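Local coordinates for oxysterol-binding protein homolog 1 (Saccharomyces cerevisiae, PDB 5H28), which moves sterols and other lipids between membranes, its ankyrin-repeat domain, the part described here, targeting it to the nucleus-vacuole junction by binding Nvj1, at residues 188-193 and 204-209; 156-161 and 196-201; 210-215 and 255-260; 225-230 and 241-246. One frame throughout, in Å; residues are numbered along the deposited sequence.

Interaction 1. Residues 188-193 and 204-209; sequences TVLHEF and WLLEHG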
loop_
_atom_site.group_PDB
_atom_site.type_symbol
_atom_site.label_atom_id
_atom_site.label_comp_id
_atom_site.label_asym_id
_atom_site.label_seq_id
_atom_site.Cartn_x
_atom_site.Cartn_y
_atom_site.Cartn_z
ATOM N N THR A 188 15.739 -14.030 1.756
ATOM C CA THR A 188 14.702 -13.541 2.657
ATOM C C THR A 188 15.407 -12.625 3.659
ATOM O O THR A 188 16.445 -12.979 4.227
ATOM C CB THR A 188 13.999 -14.723 3.335
ATOM O OG1 THR A 188 13.444 -15.569 2.320
ATOM C CG2 THR A 188 12.878 -14.240 4.241
ATOM N N VAL A 189 14.830 -11.450 3.879
ATOM C CA VAL A 189 15.462 -10.439 4.712
ATOM C C VAL A 189 15.863 -10.792 6.143
ATOM O O VAL A 189 16.986 -10.492 6.550
ATOM C CB VAL A 189 14.627 -9.129 4.679
ATOM C CG1 VAL A 189 13.321 -9.305 5.421
ATOM C CG2 VAL A 189 15.448 -7.977 5.243
ATOM N N LEU A 190 14.985 -11.422 6.915
ATOM C CA LEU A 190 15.360 -11.768 8.284
ATOM C C LEU A 190 16.602 -12.656 8.280
ATOM O O LEU A 190 17.559 -12.399 9.013
ATOM C CB LEU A 190 14.205 -12.475 9.012
ATOM C CG LEU A 190 14.497 -12.916 10.454
ATOM C CD1 LEU A 190 15.064 -11.744 11.258
ATOM C CD2 LEU A 190 13.218 -13.459 11.095
ATOM N N HIS A 191 16.587 -13.692 7.446
ATOM C CA HIS A 191 17.717 -14.610 7.352
ATOM C C HIS A 191 19.017 -13.872 7.051
ATOM O O HIS A 191 20.053 -14.150 7.659
ATOM C CB HIS A 191 17.455 -15.654 6.265
ATOM C CG HIS A 191 16.171 -16.401 6.450
ATOM N ND1 HIS A 191 14.943 -15.775 6.449
ATOM C CD2 HIS A 191 15.925 -17.718 6.648
ATOM C CE1 HIS A 191 13.994 -16.676 6.637
ATOM N NE2 HIS A 191 14.563 -17.862 6.761
ATOM N N GLU A 192 18.958 -12.926 6.120
ATOM C CA GLU A 192 20.147 -12.175 5.758
ATOM C C GLU A 192 20.705 -11.375 6.923
ATOM O O GLU A 192 21.916 -11.289 7.083
ATOM C CB GLU A 192 19.860 -11.256 4.571
ATOM C CG GLU A 192 19.543 -12.023 3.298
ATOM C CD GLU A 192 20.562 -13.112 3.018
ATOM O OE1 GLU A 192 21.760 -12.787 2.883
ATOM O OE2 GLU A 192 20.172 -14.295 2.933
ATOM N N PHE A 193 19.840 -10.805 7.756
ATOM C CA PHE A 193 20.349 -10.037 8.881
ATOM C C PHE A 193 20.783 -10.906 10.050
ATOM O O PHE A 193 21.554 -10.468 10.901
ATOM C CB PHE A 193 19.344 -8.960 9.288
ATOM C CG PHE A 193 19.407 -7.754 8.402
ATOM C CD1 PHE A 193 20.415 -6.805 8.572
ATOM C CD2 PHE A 193 18.521 -7.605 7.342
ATOM C CE1 PHE A 193 20.542 -5.734 7.698
ATOM C CE2 PHE A 193 18.639 -6.535 6.457
ATOM C CZ PHE A 193 19.654 -5.596 6.635
ATOM N N TRP A 204 13.855 -5.334 14.668
ATOM C CA TRP A 204 12.967 -4.447 13.920
ATOM C C TRP A 204 12.141 -5.247 12.916
ATOM O O TRP A 204 10.935 -5.055 12.787
ATOM C CB TRP A 204 13.782 -3.384 13.175
ATOM C CG TRP A 204 12.945 -2.266 12.606
ATOM C CD1 TRP A 204 12.644 -1.076 13.209
ATOM C CD2 TRP A 204 12.294 -2.243 11.330
ATOM N NE1 TRP A 204 11.850 -0.314 12.386
ATOM C CE2 TRP A 204 11.618 -1.006 11.227
ATOM C CE3 TRP A 204 12.214 -3.149 10.263
ATOM C CZ2 TRP A 204 10.870 -0.651 10.097
ATOM C CZ3 TRP A 204 11.470 -2.795 9.140
ATOM C CH2 TRP A 204 10.807 -1.556 9.068
ATOM N N LEU A 205 12.798 -6.153 12.200
ATOM C CA LEU A 205 12.108 -6.966 11.211
ATOM C C LEU A 205 11.049 -7.852 11.857
ATOM O O LEU A 205 9.930 -7.958 11.351
ATOM C CB LEU A 205 13.122 -7.811 10.437
ATOM C CG LEU A 205 14.059 -7.008 9.525
ATOM C CD1 LEU A 205 15.187 -7.900 9.049
ATOM C CD2 LEU A 205 13.274 -6.430 8.347
ATOM N N LEU A 206 11.394 -8.476 12.980
ATOM C CA LEU A 206 10.456 -9.340 13.684
ATOM C C LEU A 206 9.233 -8.556 14.138
ATOM O O LEU A 206 8.108 -9.045 14.045
ATOM C CB LEU A 206 11.131 -9.987 14.899
ATOM C CG LEU A 206 11.987 -11.238 14.668
ATOM C CD1 LEU A 206 11.096 -12.404 14.293
ATOM C CD2 LEU A 206 13.007 -10.989 13.590
ATOM N N GLU A 207 9.444 -7.334 14.618
ATOM C CA GLU A 207 8.324 -6.525 15.079
ATOM C C GLU A 207 7.463 -6.024 13.923
ATOM O O GLU A 207 6.337 -5.573 14.132
ATOM C CB GLU A 207 8.816 -5.343 15.928
ATOM C CG GLU A 207 9.750 -4.381 15.223
ATOM C CD GLU A 207 10.124 -3.193 16.094
ATOM O OE1 GLU A 207 9.225 -2.390 16.422
ATOM O OE2 GLU A 207 11.316 -3.067 16.453
ATOM N N HIS A 208 7.987 -6.109 12.704
ATOM C CA HIS A 208 7.233 -5.668 11.538
ATOM C C HIS A 208 6.699 -6.798 10.665
ATOM O O HIS A 208 6.425 -6.599 9.482
ATOM C CB HIS A 208 8.063 -4.700 10.693
ATOM C CG HIS A 208 8.186 -3.337 11.297
ATOM N ND1 HIS A 208 9.015 -3.068 12.363
ATOM C CD2 HIS A 208 7.535 -2.182 11.025
ATOM C CE1 HIS A 208 8.869 -1.805 12.723
ATOM N NE2 HIS A 208 7.977 -1.245 11.927
ATOM N N GLY A 209 6.559 -7.988 11.243
ATOM C CA GLY A 209 6.008 -9.096 10.485
ATOM C C GLY A 209 6.897 -10.263 10.108
ATOM O O GLY A 209 6.386 -11.305 9.701
#

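Interaction 2. Residues 156-161 and 196-201; sequences NNRDFG and KRDVIM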
loop_
_atom_site.group_PDB
_atom_site.type_symbol
_atom_site.label_atom_id
_atom_site.label_comp_id
_atom_site.label_asym_id
_atom_site.label_seq_id
_atom_site.Cartn_x
_atom_site.Cartn_y
_atom_site.Cartn_z
ATOM N N ASN A 156 19.578 -2.436 3.150
ATOM C CA ASN A 156 21.018 -2.581 2.982
ATOM C C ASN A 156 21.797 -1.350 3.414
ATOM O O ASN A 156 22.954 -1.460 3.816
ATOM C CB ASN A 156 21.367 -2.951 1.543
ATOM C CG ASN A 156 21.094 -4.404 1.251
ATOM O OD1 ASN A 156 21.334 -5.267 2.095
ATOM N ND2 ASN A 156 20.597 -4.688 0.055
ATOM N N ASN A 157 21.176 -0.180 3.332
ATOM C CA ASN A 157 21.847 1.036 3.771
ATOM C C ASN A 157 21.443 1.312 5.217
ATOM O O ASN A 157 21.850 2.310 5.808
ATOM C CB ASN A 157 21.489 2.224 2.873
ATOM C CG ASN A 157 22.184 2.163 1.524
ATOM O OD1 ASN A 157 23.247 1.552 1.389
ATOM N ND2 ASN A 157 21.600 2.815 0.527
ATOM N N ARG A 158 20.640 0.404 5.770
ATOM C CA ARG A 158 20.166 0.485 7.151
ATOM C C ARG A 158 19.507 1.827 7.440
ATOM O O ARG A 158 19.849 2.513 8.405
ATOM C CB ARG A 158 21.330 0.241 8.119
ATOM C CG ARG A 158 20.916 -0.309 9.476
ATOM C CD ARG A 158 22.153 -0.700 10.279
ATOM N NE ARG A 158 21.844 -1.436 11.505
ATOM C CZ ARG A 158 21.635 -0.880 12.694
ATOM N NH1 ARG A 158 21.700 0.437 12.840
ATOM N NH2 ARG A 158 21.366 -1.645 13.744
ATOM N N ASP A 159 18.550 2.184 6.592
ATOM C CA ASP A 159 17.813 3.437 6.710
ATOM C C ASP A 159 16.441 3.132 7.310
ATOM O O ASP A 159 15.489 2.829 6.584
ATOM C CB ASP A 159 17.648 4.058 5.322
ATOM C CG ASP A 159 16.979 5.415 5.358
ATOM O OD1 ASP A 159 16.318 5.739 6.363
ATOM O OD2 ASP A 159 17.108 6.155 4.361
ATOM N N PHE A 160 16.335 3.216 8.632
ATOM C CA PHE A 160 15.074 2.926 9.305
ATOM C C PHE A 160 13.947 3.885 8.944
ATOM O O PHE A 160 12.786 3.492 8.926
ATOM C CB PHE A 160 15.283 2.885 10.823
ATOM C CG PHE A 160 16.026 1.665 11.293
ATOM C CD1 PHE A 160 15.444 0.403 11.206
ATOM C CD2 PHE A 160 17.314 1.775 11.802
ATOM C CE1 PHE A 160 16.136 -0.734 11.617
ATOM C CE2 PHE A 160 18.017 0.645 12.216
ATOM C CZ PHE A 160 17.427 -0.612 12.123
ATOM N N GLY A 161 14.280 5.139 8.657
ATOM C CA GLY A 161 13.246 6.082 8.273
ATOM C C GLY A 161 12.599 5.624 6.977
ATOM O O GLY A 161 11.375 5.584 6.853
ATOM N N LYS A 196 24.169 -11.524 9.070
ATOM C CA LYS A 196 24.940 -10.290 9.220
ATOM C C LYS A 196 25.214 -10.028 10.704
ATOM O O LYS A 196 26.124 -9.277 11.054
ATOM C CB LYS A 196 24.169 -9.108 8.612
ATOM C CG LYS A 196 25.006 -7.856 8.330
ATOM C CD LYS A 196 24.160 -6.779 7.653
ATOM C CE LYS A 196 25.009 -5.638 7.096
ATOM N NZ LYS A 196 25.749 -4.899 8.153
ATOM N N ARG A 197 24.415 -10.658 11.564
ATOM C CA ARG A 197 24.534 -10.525 13.013
ATOM C C ARG A 197 24.156 -9.130 13.518
ATOM O O ARG A 197 24.658 -8.664 14.544
ATOM C CB ARG A 197 25.949 -10.920 13.461
ATOM C CG ARG A 197 26.266 -12.382 13.149
ATOM C CD ARG A 197 27.713 -12.779 13.416
ATOM N NE ARG A 197 28.037 -12.873 14.838
ATOM C CZ ARG A 197 28.733 -11.961 15.510
ATOM N NH1 ARG A 197 28.979 -12.135 16.801
ATOM N NH2 ARG A 197 29.184 -10.878 14.891
ATOM N N ASP A 198 23.259 -8.475 12.783
ATOM C CA ASP A 198 22.752 -7.148 13.139
ATOM C C ASP A 198 21.484 -7.430 13.941
ATOM O O ASP A 198 20.394 -7.530 13.373
ATOM C CB ASP A 198 22.403 -6.358 11.874
ATOM C CG ASP A 198 21.951 -4.931 12.166
ATOM O OD1 ASP A 198 21.572 -4.631 13.319
ATOM O OD2 ASP A 198 21.955 -4.111 11.225
ATOM N N VAL A 199 21.628 -7.559 15.254
ATOM C CA VAL A 199 20.486 -7.875 16.113
ATOM C C VAL A 199 19.395 -6.808 16.137
ATOM O O VAL A 199 18.207 -7.137 16.165
ATOM C CB VAL A 199 20.944 -8.166 17.559
ATOM C CG1 VAL A 199 19.759 -8.621 18.400
ATOM C CG2 VAL A 199 22.019 -9.246 17.554
ATOM N N ILE A 200 19.779 -5.538 16.124
ATOM C CA ILE A 200 18.787 -4.473 16.132
ATOM C C ILE A 200 17.893 -4.580 14.899
ATOM O O ILE A 200 16.670 -4.472 15.006
ATOM C CB ILE A 200 19.452 -3.077 16.184
ATOM C CG1 ILE A 200 20.096 -2.872 17.558
ATOM C CG2 ILE A 200 18.423 -1.986 15.905
ATOM C CD1 ILE A 200 20.780 -1.536 17.723
ATOM N N MET A 201 18.491 -4.805 13.732
ATOM C CA MET A 201 17.688 -4.932 12.522
ATOM C C MET A 201 16.804 -6.172 12.611
ATOM O O MET A 201 15.649 -6.144 12.186
ATOM C CB MET A 201 18.571 -5.017 11.276
ATOM C CG MET A 201 17.780 -5.181 9.973
ATOM S SD MET A 201 16.614 -3.832 9.638
ATOM C CE MET A 201 17.738 -2.601 9.004
#

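Interaction 3. Residues 210-215 and 255-260; sequences ADPFKR and REQSVI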
loop_
_atom_site.group_PDB
_atom_site.type_symbol
_atom_site.label_atom_id
_atom_site.label_comp_id
_atom_site.label_asym_id
_atom_site.label_seq_id
_atom_site.Cartn_x
_atom_site.Cartn_y
_atom_site.Cartn_z
ATOM N N ALA A 210 8.214 -10.112 10.227
ATOM C CA ALA A 210 9.112 -11.207 9.873
ATOM C C ALA A 210 8.775 -12.427 10.723
ATOM O O ALA A 210 8.639 -12.326 11.940
ATOM C CB ALA A 210 10.560 -10.795 10.088
ATOM N N ASP A 211 8.650 -13.578 10.068
ATOM C CA ASP A 211 8.300 -14.832 10.733
ATOM C C ASP A 211 9.505 -15.758 10.940
ATOM O O ASP A 211 10.178 -16.133 9.982
ATOM C CB ASP A 211 7.212 -15.532 9.905
ATOM C CG ASP A 211 6.889 -16.931 10.400
ATOM O OD1 ASP A 211 7.130 -17.226 11.588
ATOM O OD2 ASP A 211 6.372 -17.732 9.593
ATOM N N PRO A 212 9.794 -16.137 12.200
ATOM C CA PRO A 212 10.927 -17.022 12.498
ATOM C C PRO A 212 10.733 -18.456 11.999
ATOM O O PRO A 212 11.667 -19.259 12.005
ATOM C CB PRO A 212 11.039 -16.942 14.019
ATOM C CG PRO A 212 9.608 -16.769 14.443
ATOM C CD PRO A 212 9.100 -15.743 13.442
ATOM N N PHE A 213 9.515 -18.767 11.561
ATOM C CA PHE A 213 9.190 -20.099 11.054
ATOM C C PHE A 213 9.403 -20.201 9.548
ATOM O O PHE A 213 9.354 -21.289 8.982
ATOM C CB PHE A 213 7.729 -20.437 11.361
ATOM C CG PHE A 213 7.466 -20.765 12.799
ATOM C CD1 PHE A 213 7.751 -22.031 13.299
ATOM C CD2 PHE A 213 6.928 -19.812 13.654
ATOM C CE1 PHE A 213 7.498 -22.343 14.634
ATOM C CE2 PHE A 213 6.671 -20.112 14.988
ATOM C CZ PHE A 213 6.957 -21.380 15.479
ATOM N N LYS A 214 9.643 -19.068 8.900
ATOM C CA LYS A 214 9.828 -19.055 7.455
ATOM C C LYS A 214 11.182 -19.588 7.006
ATOM O O LYS A 214 12.226 -19.205 7.539
ATOM C CB LYS A 214 9.640 -17.632 6.921
ATOM C CG LYS A 214 9.611 -17.533 5.406
ATOM C CD LYS A 214 8.364 -18.198 4.837
ATOM C CE LYS A 214 8.358 -18.159 3.321
ATOM N NZ LYS A 214 7.089 -18.703 2.768
ATOM N N ARG A 215 11.156 -20.475 6.017
ATOM C CA ARG A 215 12.373 -21.055 5.461
ATOM C C ARG A 215 12.743 -20.310 4.182
ATOM O O ARG A 215 11.879 -20.032 3.343
ATOM C CB ARG A 215 12.150 -22.541 5.164
ATOM C CG ARG A 215 11.853 -23.358 6.414
ATOM C CD ARG A 215 11.334 -24.753 6.093
ATOM N NE ARG A 215 11.085 -25.520 7.314
ATOM C CZ ARG A 215 12.043 -25.987 8.108
ATOM N NH1 ARG A 215 11.729 -26.669 9.198
ATOM N NH2 ARG A 215 13.317 -25.781 7.807
ATOM N N ARG A 255 8.387 -18.499 19.967
ATOM C CA ARG A 255 7.326 -18.748 20.936
ATOM C C ARG A 255 6.212 -17.706 20.818
ATOM O O ARG A 255 5.031 -18.030 20.956
ATOM C CB ARG A 255 7.884 -18.732 22.366
ATOM C CG ARG A 255 8.852 -19.863 22.691
ATOM C CD ARG A 255 9.173 -19.901 24.187
ATOM N NE ARG A 255 9.886 -18.711 24.648
ATOM C CZ ARG A 255 11.200 -18.530 24.544
ATOM N NH1 ARG A 255 11.753 -17.409 24.990
ATOM N NH2 ARG A 255 11.965 -19.472 24.008
ATOM N N GLU A 256 6.596 -16.460 20.550
ATOM C CA GLU A 256 5.649 -15.350 20.441
ATOM C C GLU A 256 4.926 -15.175 19.106
ATOM O O GLU A 256 3.816 -14.643 19.071
ATOM C CB GLU A 256 6.360 -14.031 20.766
ATOM C CG GLU A 256 6.899 -13.913 22.177
ATOM C CD GLU A 256 7.618 -12.591 22.414
ATOM O OE1 GLU A 256 8.070 -12.355 23.553
ATOM O OE2 GLU A 256 7.731 -11.791 21.461
ATOM N N GLN A 257 5.552 -15.602 18.014
ATOM C CA GLN A 257 4.975 -15.442 16.677
ATOM C C GLN A 257 3.459 -15.639 16.602
ATOM O O GLN A 257 2.750 -14.785 16.067
ATOM C CB GLN A 257 5.683 -16.375 15.686
ATOM C CG GLN A 257 5.272 -16.195 14.225
ATOM C CD GLN A 257 5.327 -14.754 13.748
ATOM O OE1 GLN A 257 6.198 -13.982 14.152
ATOM N NE2 GLN A 257 4.397 -14.390 12.868
ATOM N N SER A 258 2.979 -16.761 17.132
ATOM C CA SER A 258 1.553 -17.092 17.153
ATOM C C SER A 258 0.948 -17.469 15.798
ATOM O O SER A 258 0.247 -18.476 15.685
ATOM C CB SER A 258 0.754 -15.942 17.777
ATOM O OG SER A 258 1.114 -15.756 19.135
ATOM N N VAL A 259 1.211 -16.670 14.771
ATOM C CA VAL A 259 0.677 -16.963 13.445
ATOM C C VAL A 259 1.789 -17.288 12.449
ATOM O O VAL A 259 2.549 -16.415 12.031
ATOM C CB VAL A 259 -0.172 -15.789 12.913
ATOM C CG1 VAL A 259 0.621 -14.506 12.973
ATOM C CG2 VAL A 259 -0.630 -16.081 11.488
ATOM N N ILE A 260 1.870 -18.563 12.081
ATOM C CA ILE A 260 2.885 -19.051 11.153
ATOM C C ILE A 260 2.493 -18.752 9.712
ATOM O O ILE A 260 1.353 -18.984 9.317
ATOM C CB ILE A 260 3.073 -20.586 11.300
ATOM C CG1 ILE A 260 3.514 -20.932 12.723
ATOM C CG2 ILE A 260 4.099 -21.086 10.292
ATOM C CD1 ILE A 260 3.602 -22.424 12.990
HETATM O O HOH W 1 6.489 -11.391 13.375
#

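Interaction 4. Residues 225-230 and 241-246; sequences LVRKVN and AIDIEL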
loop_
_atom_site.group_PDB
_atom_site.type_symbol
_atom_site.label_atom_id
_atom_site.label_comp_id
_atom_site.label_asym_id
_atom_site.label_seq_id
_atom_site.Cartn_x
_atom_site.Cartn_y
_atom_site.Cartn_z
ATOM N N LEU A 225 20.715 -20.239 11.125
ATOM C CA LEU A 225 21.761 -19.408 10.539
ATOM C C LEU A 225 22.589 -18.701 11.610
ATOM O O LEU A 225 23.501 -17.926 11.304
ATOM C CB LEU A 225 21.138 -18.395 9.577
ATOM C CG LEU A 225 20.436 -19.045 8.379
ATOM C CD1 LEU A 225 19.763 -17.974 7.530
ATOM C CD2 LEU A 225 21.448 -19.830 7.550
ATOM N N VAL A 226 22.254 -18.963 12.868
ATOM C CA VAL A 226 22.989 -18.396 13.990
ATOM C C VAL A 226 24.239 -19.260 14.148
ATOM O O VAL A 226 24.202 -20.458 13.855
ATOM C CB VAL A 226 22.162 -18.472 15.298
ATOM C CG1 VAL A 226 23.000 -18.010 16.479
ATOM C CG2 VAL A 226 20.915 -17.612 15.178
ATOM N N ARG A 227 25.343 -18.656 14.582
ATOM C CA ARG A 227 26.577 -19.410 14.787
ATOM C C ARG A 227 26.291 -20.574 15.726
ATOM O O ARG A 227 25.565 -20.422 16.708
ATOM C CB ARG A 227 27.665 -18.537 15.416
ATOM C CG ARG A 227 28.323 -17.534 14.490
ATOM C CD ARG A 227 29.616 -17.037 15.126
ATOM N NE ARG A 227 30.607 -18.107 15.233
ATOM C CZ ARG A 227 31.664 -18.081 16.039
ATOM N NH1 ARG A 227 31.880 -17.035 16.826
ATOM N NH2 ARG A 227 32.514 -19.100 16.054
ATOM N N LYS A 228 26.862 -21.733 15.424
ATOM C CA LYS A 228 26.654 -22.913 16.251
ATOM C C LYS A 228 27.410 -22.795 17.571
ATOM O O LYS A 228 28.555 -23.232 17.673
ATOM C CB LYS A 228 27.125 -24.167 15.510
ATOM C CG LYS A 228 26.510 -24.369 14.131
ATOM C CD LYS A 228 24.993 -24.469 14.186
ATOM C CE LYS A 228 24.432 -24.970 12.862
ATOM N NZ LYS A 228 24.921 -24.172 11.705
ATOM N N VAL A 229 26.775 -22.205 18.578
ATOM C CA VAL A 229 27.420 -22.059 19.878
ATOM C C VAL A 229 26.609 -22.760 20.969
ATOM O O VAL A 229 25.388 -22.880 20.868
ATOM C CB VAL A 229 27.622 -20.573 20.241
ATOM C CG1 VAL A 229 26.316 -19.955 20.713
ATOM C CG2 VAL A 229 28.703 -20.453 21.290
ATOM N N ASN A 230 27.299 -23.212 22.012
ATOM C CA ASN A 230 26.674 -23.947 23.111
ATOM C C ASN A 230 25.963 -23.141 24.201
ATOM O O ASN A 230 24.793 -23.383 24.499
ATOM C CB ASN A 230 27.722 -24.842 23.784
ATOM C CG ASN A 230 28.383 -25.806 22.814
ATOM O OD1 ASN A 230 29.290 -26.553 23.189
ATOM N ND2 ASN A 230 27.934 -25.796 21.566
ATOM N N ALA A 241 28.705 -13.245 22.789
ATOM C CA ALA A 241 27.517 -12.591 23.330
ATOM C C ALA A 241 26.465 -12.249 22.278
ATOM O O ALA A 241 25.273 -12.445 22.508
ATOM C CB ALA A 241 27.916 -11.331 24.092
ATOM N N ILE A 242 26.898 -11.739 21.131
ATOM C CA ILE A 242 25.961 -11.381 20.070
ATOM C C ILE A 242 25.210 -12.607 19.560
ATOM O O ILE A 242 24.006 -12.551 19.317
ATOM C CB ILE A 242 26.689 -10.697 18.889
ATOM C CG1 ILE A 242 27.147 -9.299 19.311
ATOM C CG2 ILE A 242 25.770 -10.616 17.672
ATOM C CD1 ILE A 242 27.944 -8.569 18.251
ATOM N N ASP A 243 25.925 -13.714 19.415
ATOM C CA ASP A 243 25.329 -14.952 18.933
ATOM C C ASP A 243 24.325 -15.484 19.947
ATOM O O ASP A 243 23.263 -15.991 19.579
ATOM C CB ASP A 243 26.439 -15.960 18.672
ATOM C CG ASP A 243 27.510 -15.396 17.762
ATOM O OD1 ASP A 243 27.236 -15.233 16.555
ATOM O OD2 ASP A 243 28.614 -15.088 18.258
ATOM N N ILE A 244 24.659 -15.364 21.225
ATOM C CA ILE A 244 23.754 -15.813 22.269
ATOM C C ILE A 244 22.501 -14.939 22.245
ATOM O O ILE A 244 21.382 -15.445 22.347
ATOM C CB ILE A 244 24.425 -15.733 23.661
ATOM C CG1 ILE A 244 25.553 -16.765 23.745
ATOM C CG2 ILE A 244 23.396 -15.979 24.753
ATOM C CD1 ILE A 244 26.373 -16.681 25.016
ATOM N N GLU A 245 22.690 -13.631 22.101
ATOM C CA GLU A 245 21.572 -12.693 22.056
ATOM C C GLU A 245 20.659 -13.029 20.882
ATOM O O GLU A 245 19.434 -13.052 21.012
ATOM C CB GLU A 245 22.087 -11.257 21.901
ATOM C CG GLU A 245 21.002 -10.191 22.045
ATOM C CD GLU A 245 21.491 -8.783 21.732
ATOM O OE1 GLU A 245 22.694 -8.505 21.913
ATOM O OE2 GLU A 245 20.661 -7.948 21.319
ATOM N N LEU A 246 21.270 -13.295 19.735
ATOM C CA LEU A 246 20.532 -13.618 18.524
ATOM C C LEU A 246 19.739 -14.919 18.675
ATOM O O LEU A 246 18.585 -15.010 18.247
ATOM C CB LEU A 246 21.508 -13.716 17.349
ATOM C CG LEU A 246 20.917 -13.735 15.942
ATOM C CD1 LEU A 246 19.986 -12.547 15.758
ATOM C CD2 LEU A 246 22.044 -13.694 14.921
HETATM O O HOH W 2 25.222 -15.927 15.050
HETATM O O HOH W 3 31.141 -14.591 17.914
#

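Interaction 1. Residues 188-193 and 204-209
Leu190 and Leu205 bring the two helical segments to their nearest backbone approach, with CA atoms 6.5 Å apart, and apolar side chains fill the space between. Leu205 does most of the work. Its CG stands anti to the carbonyl carbon (chi1 -68°), which sends the two methyls out toward the tip of Val189, and Leu205 CD1 lies 3.8 Å from Val189 CG2. Leu205 CD1 also reaches Phe193 CD2, at 3.8 Å, the leucine crossing the phenylalanine side chain at about a right angle. Next to it, Leu190 extends with CG anti to the backbone N (chi1 179°) and meets the methyls of Leu206 crosswise, its CD2 lying 4.0 Å from Leu206 CD1. Compact branched residues suit this buried seam because branched methyls pack closely across it, and there is no polar side-chain end to satisfy. Phe151 and Phe155 of helix 130-156 close over Val189. At the far end helix 199-207 stops in a Schellman motif, with Ala210 N bonded to Leu205 O; Gly209 holds a positive phi of 111°, where a beta carbon would be jammed against the carbonyl O of His208. Thr188 to His191, with His191 NE2 bonded to Lys214 O, is a variant of the TPLH signature, and the antiparallel helix pair it starts is the helix-turn-helix core of an ankyrin repeat.

Interaction 2. Residues 156-161 and 196-201
Arg158 and Asp198 form a side-on salt bridge in which both carboxylate oxygens are used. Arg158 NE reaches Asp198 OD2 at 2.7 Å, and Arg158 NH2 reaches Asp198 OD1 at 3.0 Å, each bond bent only to 170° and each taken on a syn lone pair. The two flat groups are nearly coplanar, 19° apart, and the arginine chain, extended from CG to NE, spans the gap between the helices. OD1 has a second donor: Met201 N comes from above the carboxylate plane at 3.1 Å, making Asp198 the N-cap of helix 199-207. Phe160 lies under the guanidinium, its CE2 beneath one face, while Phe160 CE1 touches Met201 CE at 3.6 Å and the sulfur beside the ring completes an oblique Met-aromatic contact. Replacing Asp198 by an alanine would probably leave the Arg158 guanidinium without its anionic mate and free to turn, and Met201 N without its cap. Aspartate suits the place because its short chain holds both oxygens near the helix start. Three donors on one carboxylate at a helix N-terminus would be expected to keep it ionised, so cap and interhelical bridge probably reinforce each other on this surface.

Interaction 3. Residues 210-215 and 255-260
Phe213 and Gln257 are brought together by two different torsions: Phe213 CG stands anti to its carbonyl carbon (chi1 -74°), laying the ring toward the C-terminal segment, and Gln257 CG is anti to its backbone N (chi1 -174°) before the chain folds back at chi2. The loop side is an Asx turn within a type I beta turn, in the ankyrin-repeat loop that follows helix 199-207. Asp211 OD1 accepts from Phe213 N at 2.8 Å, met from well above the carboxylate plane, and this short acidic side chain thereby helps to hold the turn; its OD2 accepts from Asp261 N, tying in the tail beyond Ile260. The aromatic ring suits its place because it offers two kinds of surface. Ile260 CG1 sits over one face in a CH-pi contact, 3.7 Å from Phe213 CD2, and Gln257 CB meets the edge, 3.9 Å from Phe213 CE2. Gln257 NE2 also helps hold the bend of the tail, bonded in its amide plane to Val259 O at 2.9 Å and nearly straight at 174°. A water 2.7 Å from Gln257 OE1 also links to Ala210 O. An alanine in place of Gln257 would keep CB at the ring edge but would probably leave Val259 O without its amide donor and the water without one acceptor. The glutamine amide lies beside Pro212, with Pro212 CD 3.5 Å from Gln257 OE1.

Interaction 4. Residues 225-230 and 241-246
Arg227 and Asp243 face each other with opposite charges, Arg227 NH1 and Asp243 OD2 standing 4.1 Å apart, beyond a salt bridge, and two waters join them. One water lies 2.8 Å from Arg227 N and donates to Asp243 OD1; a second accepts from Arg227 NH1 and donates to Asp243 OD2 at 2.6 Å. The strongest partner of Asp243 is Arg197, whose NE makes a salt bridge to OD1, so the carboxylate holds Arg197 directly and Arg227 through water. Its plane stands 85° to the Arg227 guanidinium. The arginine bends at chi3 (66°) after an extended stem whose CG and CD lie against OD1, Arg227 CG 3.3 Å from Asp243 OD1. The apolar contacts flank it. Val226 CG2 meets Leu246 CG at 4.0 Å, and Val229 CG1 looks more loosely toward Ile244 CG1. Both valines are short and beta-branched, which suits a loop lying close along the helix. Val194 of helix 189-196 touches Val226 and Leu246, consistent with a C-terminal helix covering the end of the ankyrin stack.

Overall arrangement
All four contacts lie at the C-terminal end of the ankyrin domain. Interactions 1 and 2, centres about 9 Å apart, share helix 199-207: one pairs it with helix 189-196, the other with the start of helix 160-167, and along the chain their segments alternate. Interaction 3 follows, about 11 Å from interaction 1 between centres, and joins the loop after helix 199-207 to the tail of helix 241-256. Interaction 4 uses the other end of that helix, its centre about 19 Å from that of interaction 3, and is nested within its loop. Arg197 and Asp243 link interactions 2 and 4. Together they probably keep this end of the domain, which is required for targeting through Nvj1, in one rigid piece.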